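Local atomic coordinates of mandelate racemase/muconate lactonizing enzyme (Polaromonas sp., PDB entry 2OG9), a protein that probably acts as an isomerase of the enolase superfamily, interconverting mandelate enantiomers or racemising a related hydroxy acid. Residues H273-P287 with K300-L312. Numbering follows the deposited sequence.
Sequences HGDLIRHRAADYLMP and KIASLAEHAGLML
Met-311 O takes the N-H of Leu-285 (N to O 3.0 Å), the donor tilted 26° from the carbonyl plane, and also receives a CA-H...O contact from Tyr-284. Two residues before Leu-285, Asp-283 O accepts the N-H of the same Met-311 (N to O 3.1 Å), so the short strands 284-285 and 311-312 pair in parallel. On one sheet face the side chains of Tyr-284 and Met-311 run alongside each other, and the selenomethionine CG lies over the phenol ring, 4.3 Å from its centroid; Pro-221 of a second subunit also packs on Tyr-284. Replacing Tyr-284 with an alanine would probably leave Met-311 without this ring beside it and free its bent chain to turn. On the other face Leu-285, with CG anti to the backbone N (chi1 -170°), sends CD2 to Ile-301 CG2 (3.6 Å) and Ala-305 CB. Ile-301 CD1 also reaches His-273 CD2 at 3.5 Å. Further along, Ile-277 CD1 rests on Leu-304 CB (3.8 Å), while its CG2 branch meets Ala-308 CB. Helices 273-278 and 300-307 run almost parallel, 6° apart, outside two adjacent strands of the TIM barrel, and strand 261-263 flanks 284-285.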
loop_
_atom_site.group_PDB
_atom_site.type_symbol
_atom_site.label_atom_id
_atom_site.label_comp_id
_atom_site.label_asym_id
_atom_site.label_seq_id
_atom_site.Cartn_x
_atom_site.Cartn_y
_atom_site.Cartn_z
ATOM N N HIS A 273 6.750 20.295 5.615
ATOM C CA HIS A 273 5.371 20.519 5.186
ATOM C C HIS A 273 4.958 19.393 4.251
ATOM O O HIS A 273 3.798 18.970 4.237
ATOM C CB HIS A 273 5.243 21.868 4.466
ATOM C CG HIS A 273 5.084 23.027 5.396
ATOM N ND1 HIS A 273 3.864 23.394 5.926
ATOM C CD2 HIS A 273 5.996 23.869 5.937
ATOM C CE1 HIS A 273 4.033 24.410 6.754
ATOM N NE2 HIS A 273 5.318 24.717 6.779
ATOM N N GLY A 274 5.918 18.906 3.474
ATOM C CA GLY A 274 5.633 17.820 2.557
ATOM C C GLY A 274 5.245 16.573 3.329
ATOM O O GLY A 274 4.344 15.842 2.929
ATOM N N ASP A 275 5.919 16.337 4.450
ATOM C CA ASP A 275 5.641 15.164 5.267
ATOM C C ASP A 275 4.240 15.287 5.862
ATOM O O ASP A 275 3.460 14.334 5.858
ATOM C CB ASP A 275 6.694 15.042 6.372
ATOM C CG ASP A 275 6.748 13.650 6.975
ATOM O OD1 ASP A 275 6.811 12.668 6.203
ATOM O OD2 ASP A 275 6.738 13.541 8.221
ATOM N N LEU A 276 3.925 16.478 6.359
ATOM C CA LEU A 276 2.618 16.756 6.940
ATOM C C LEU A 276 1.532 16.505 5.884
ATOM O O LEU A 276 0.505 15.874 6.160
ATOM C CB LEU A 276 2.585 18.214 7.422
ATOM C CG LEU A 276 1.361 18.759 8.158
ATOM C CD1 LEU A 276 1.696 20.114 8.786
ATOM C CD2 LEU A 276 0.203 18.895 7.188
ATOM N N ILE A 277 1.777 16.985 4.668
ATOM C CA ILE A 277 0.835 16.826 3.562
ATOM C C ILE A 277 0.714 15.362 3.141
ATOM O O ILE A 277 -0.363 14.910 2.766
ATOM C CB ILE A 277 1.270 17.691 2.347
ATOM C CG1 ILE A 277 1.126 19.177 2.704
ATOM C CG2 ILE A 277 0.440 17.335 1.107
ATOM C CD1 ILE A 277 1.690 20.133 1.647
ATOM N N ARG A 278 1.818 14.625 3.208
ATOM C CA ARG A 278 1.810 13.212 2.843
ATOM C C ARG A 278 0.885 12.444 3.793
ATOM O O ARG A 278 0.186 11.518 3.382
ATOM C CB ARG A 278 3.233 12.648 2.912
ATOM C CG ARG A 278 3.367 11.192 2.480
ATOM C CD ARG A 278 4.835 10.782 2.399
ATOM N NE ARG A 278 5.496 10.793 3.702
ATOM C CZ ARG A 278 5.304 9.877 4.648
ATOM N NH1 ARG A 278 4.470 8.868 4.439
ATOM N NH2 ARG A 278 5.947 9.970 5.804
ATOM N N HIS A 279 0.876 12.843 5.063
ATOM C CA HIS A 279 0.027 12.206 6.068
ATOM C C HIS A 279 -1.424 12.690 6.010
ATOM O O HIS A 279 -2.292 12.111 6.665
ATOM C CB HIS A 279 0.539 12.502 7.485
ATOM C CG HIS A 279 1.744 11.714 7.888
ATOM N ND1 HIS A 279 2.999 11.952 7.371
ATOM C CD2 HIS A 279 1.891 10.712 8.788
ATOM C CE1 HIS A 279 3.868 11.131 7.936
ATOM N NE2 HIS A 279 3.221 10.369 8.799
ATOM N N ARG A 280 -1.683 13.744 5.237
ATOM C CA ARG A 280 -3.020 14.335 5.162
ATOM C C ARG A 280 -3.348 14.752 6.599
ATOM O O ARG A 280 -4.423 14.475 7.123
ATOM C CB ARG A 280 -4.042 13.319 4.640
ATOM C CG ARG A 280 -3.752 12.853 3.220
ATOM C CD ARG A 280 -4.731 11.786 2.735
ATOM N NE ARG A 280 -6.110 12.267 2.702
ATOM C CZ ARG A 280 -7.090 11.686 2.015
ATOM N NH1 ARG A 280 -6.846 10.596 1.297
ATOM N NH2 ARG A 280 -8.316 12.194 2.046
ATOM N N ALA A 281 -2.394 15.439 7.215
ATOM C CA ALA A 281 -2.503 15.868 8.599
ATOM C C ALA A 281 -3.100 17.252 8.820
ATOM O O ALA A 281 -3.216 17.697 9.963
ATOM C CB ALA A 281 -1.127 15.796 9.253
ATOM N N ALA A 282 -3.485 17.937 7.751
ATOM C CA ALA A 282 -4.055 19.272 7.915
ATOM C C ALA A 282 -5.054 19.677 6.842
ATOM O O ALA A 282 -4.800 19.533 5.647
ATOM C CB ALA A 282 -2.937 20.301 7.982
ATOM N N ASP A 283 -6.194 20.192 7.289
ATOM C CA ASP A 283 -7.236 20.667 6.389
ATOM C C ASP A 283 -6.795 22.067 5.956
ATOM O O ASP A 283 -6.944 22.446 4.792
ATOM C CB ASP A 283 -8.563 20.708 7.134
ATOM C CG ASP A 283 -9.033 19.325 7.536
ATOM O OD1 ASP A 283 -9.403 18.546 6.633
ATOM O OD2 ASP A 283 -9.009 19.013 8.744
ATOM N N TYR A 284 -6.258 22.819 6.914
ATOM C CA TYR A 284 -5.720 24.164 6.684
ATOM C C TYR A 284 -4.224 24.107 6.973
ATOM O O TYR A 284 -3.823 23.903 8.119
ATOM C CB TYR A 284 -6.336 25.194 7.639
ATOM C CG TYR A 284 -7.739 25.649 7.299
ATOM C CD1 TYR A 284 -7.966 26.657 6.359
ATOM C CD2 TYR A 284 -8.842 25.070 7.918
ATOM C CE1 TYR A 284 -9.268 27.074 6.047
ATOM C CE2 TYR A 284 -10.136 25.473 7.616
ATOM C CZ TYR A 284 -10.343 26.469 6.681
ATOM O OH TYR A 284 -11.635 26.824 6.368
ATOM N N LEU A 285 -3.397 24.284 5.947
ATOM C CA LEU A 285 -1.955 24.272 6.148
ATOM C C LEU A 285 -1.548 25.694 6.530
ATOM O O LEU A 285 -2.006 26.663 5.916
ATOM C CB LEU A 285 -1.236 23.842 4.864
ATOM C CG LEU A 285 0.262 23.570 5.011
ATOM C CD1 LEU A 285 0.477 22.325 5.874
ATOM C CD2 LEU A 285 0.880 23.372 3.633
HETATM N N MSE A 286 -0.686 25.824 7.529
HETATM C CA MSE A 286 -0.276 27.147 7.986
HETATM C C MSE A 286 1.206 27.449 7.869
HETATM O O MSE A 286 1.895 27.646 8.873
HETATM C CB MSE A 286 -0.735 27.345 9.431
HETATM C CG MSE A 286 -2.229 27.128 9.607
HETATM SE SE MSE A 286 -2.807 27.575 11.398
HETATM C CE MSE A 286 -2.842 29.526 11.255
ATOM N N PRO A 287 1.719 27.506 6.636
ATOM C CA PRO A 287 3.137 27.796 6.431
ATOM C C PRO A 287 3.445 29.233 6.831
ATOM O O PRO A 287 2.590 30.113 6.723
ATOM C CB PRO A 287 3.325 27.547 4.940
ATOM C CG PRO A 287 2.004 27.959 4.368
ATOM C CD PRO A 287 1.016 27.356 5.350
ATOM N N LYS A 300 6.825 26.686 -3.039
ATOM C CA LYS A 300 6.895 25.247 -3.283
ATOM C C LYS A 300 5.879 24.545 -2.384
ATOM O O LYS A 300 5.198 23.609 -2.804
ATOM C CB LYS A 300 8.309 24.729 -3.005
ATOM C CG LYS A 300 9.345 25.307 -3.961
ATOM C CD LYS A 300 10.763 24.920 -3.581
ATOM C CE LYS A 300 11.766 25.523 -4.562
ATOM N NZ LYS A 300 13.176 25.284 -4.140
ATOM N N ILE A 301 5.777 25.018 -1.148
ATOM C CA ILE A 301 4.844 24.453 -0.186
ATOM C C ILE A 301 3.410 24.707 -0.653
ATOM O O ILE A 301 2.569 23.811 -0.590
ATOM C CB ILE A 301 5.061 25.072 1.217
ATOM C CG1 ILE A 301 6.441 24.665 1.749
ATOM C CG2 ILE A 301 3.967 24.607 2.181
ATOM C CD1 ILE A 301 6.899 25.495 2.923
ATOM N N ALA A 302 3.142 25.923 -1.130
ATOM C CA ALA A 302 1.805 26.280 -1.613
ATOM C C ALA A 302 1.399 25.410 -2.803
ATOM O O ALA A 302 0.229 25.044 -2.942
ATOM C CB ALA A 302 1.758 27.766 -2.000
ATOM N N SER A 303 2.361 25.083 -3.664
ATOM C CA SER A 303 2.089 24.239 -4.824
ATOM C C SER A 303 1.699 22.844 -4.359
ATOM O O SER A 303 0.802 22.229 -4.926
ATOM C CB SER A 303 3.325 24.124 -5.726
ATOM O OG SER A 303 3.778 25.398 -6.143
ATOM N N LEU A 304 2.398 22.337 -3.349
ATOM C CA LEU A 304 2.106 21.007 -2.811
ATOM C C LEU A 304 0.720 21.000 -2.157
ATOM O O LEU A 304 -0.058 20.064 -2.346
ATOM C CB LEU A 304 3.168 20.592 -1.781
ATOM C CG LEU A 304 4.567 20.253 -2.315
ATOM C CD1 LEU A 304 5.471 19.835 -1.168
ATOM C CD2 LEU A 304 4.468 19.125 -3.335
ATOM N N ALA A 305 0.412 22.045 -1.395
ATOM C CA ALA A 305 -0.885 22.143 -0.728
ATOM C C ALA A 305 -2.014 22.278 -1.746
ATOM O O ALA A 305 -3.096 21.708 -1.573
ATOM C CB ALA A 305 -0.904 23.340 0.229
ATOM N N GLU A 306 -1.758 23.043 -2.803
ATOM C CA GLU A 306 -2.750 23.263 -3.848
ATOM C C GLU A 306 -3.116 21.937 -4.509
ATOM O O GLU A 306 -4.299 21.604 -4.659
ATOM C CB GLU A 306 -2.191 24.236 -4.891
ATOM C CG GLU A 306 -3.236 24.903 -5.760
ATOM C CD GLU A 306 -3.922 23.939 -6.699
ATOM O OE1 GLU A 306 -3.210 23.222 -7.434
ATOM O OE2 GLU A 306 -5.173 23.905 -6.708
ATOM N N HIS A 307 -2.090 21.181 -4.891
ATOM C CA HIS A 307 -2.267 19.885 -5.543
ATOM C C HIS A 307 -2.991 18.897 -4.632
ATOM O O HIS A 307 -3.787 18.085 -5.097
ATOM C CB HIS A 307 -0.900 19.310 -5.938
ATOM C CG HIS A 307 -0.980 18.070 -6.771
ATOM N ND1 HIS A 307 -1.511 18.060 -8.045
ATOM C CD2 HIS A 307 -0.596 16.797 -6.514
ATOM C CE1 HIS A 307 -1.449 16.835 -8.536
ATOM N NE2 HIS A 307 -0.898 16.051 -7.628
ATOM N N ALA A 308 -2.714 18.967 -3.336
ATOM C CA ALA A 308 -3.344 18.060 -2.382
ATOM C C ALA A 308 -4.777 18.482 -2.064
ATOM O O ALA A 308 -5.468 17.806 -1.307
ATOM C CB ALA A 308 -2.521 17.995 -1.099
ATOM N N GLY A 309 -5.210 19.603 -2.641
ATOM C CA GLY A 309 -6.560 20.098 -2.418
ATOM C C GLY A 309 -6.821 20.720 -1.052
ATOM O O GLY A 309 -7.971 20.776 -0.602
ATOM N N LEU A 310 -5.772 21.206 -0.398
ATOM C CA LEU A 310 -5.901 21.801 0.933
ATOM C C LEU A 310 -6.184 23.302 0.922
ATOM O O LEU A 310 -6.037 23.969 -0.107
ATOM C CB LEU A 310 -4.622 21.559 1.742
ATOM C CG LEU A 310 -4.106 20.121 1.843
ATOM C CD1 LEU A 310 -2.843 20.100 2.698
ATOM C CD2 LEU A 310 -5.176 19.226 2.458
HETATM N N MSE A 311 -6.584 23.810 2.087
HETATM C CA MSE A 311 -6.874 25.225 2.293
HETATM C C MSE A 311 -5.607 25.842 2.880
HETATM O O MSE A 311 -4.786 25.139 3.477
HETATM C CB MSE A 311 -8.016 25.409 3.302
HETATM C CG MSE A 311 -9.330 24.740 2.949
HETATM SE SE MSE A 311 -10.231 25.598 1.483
HETATM C CE MSE A 311 -10.910 27.173 2.392
ATOM N N LEU A 312 -5.458 27.155 2.726
ATOM C CA LEU A 312 -4.281 27.843 3.225
ATOM C C LEU A 312 -4.600 28.918 4.261
ATOM O O LEU A 312 -5.533 29.709 4.090
ATOM C CB LEU A 312 -3.534 28.487 2.057
ATOM C CG LEU A 312 -2.108 28.949 2.321
ATOM C CD1 LEU A 312 -1.201 27.735 2.448
ATOM C CD2 LEU A 312 -1.640 29.840 1.179
#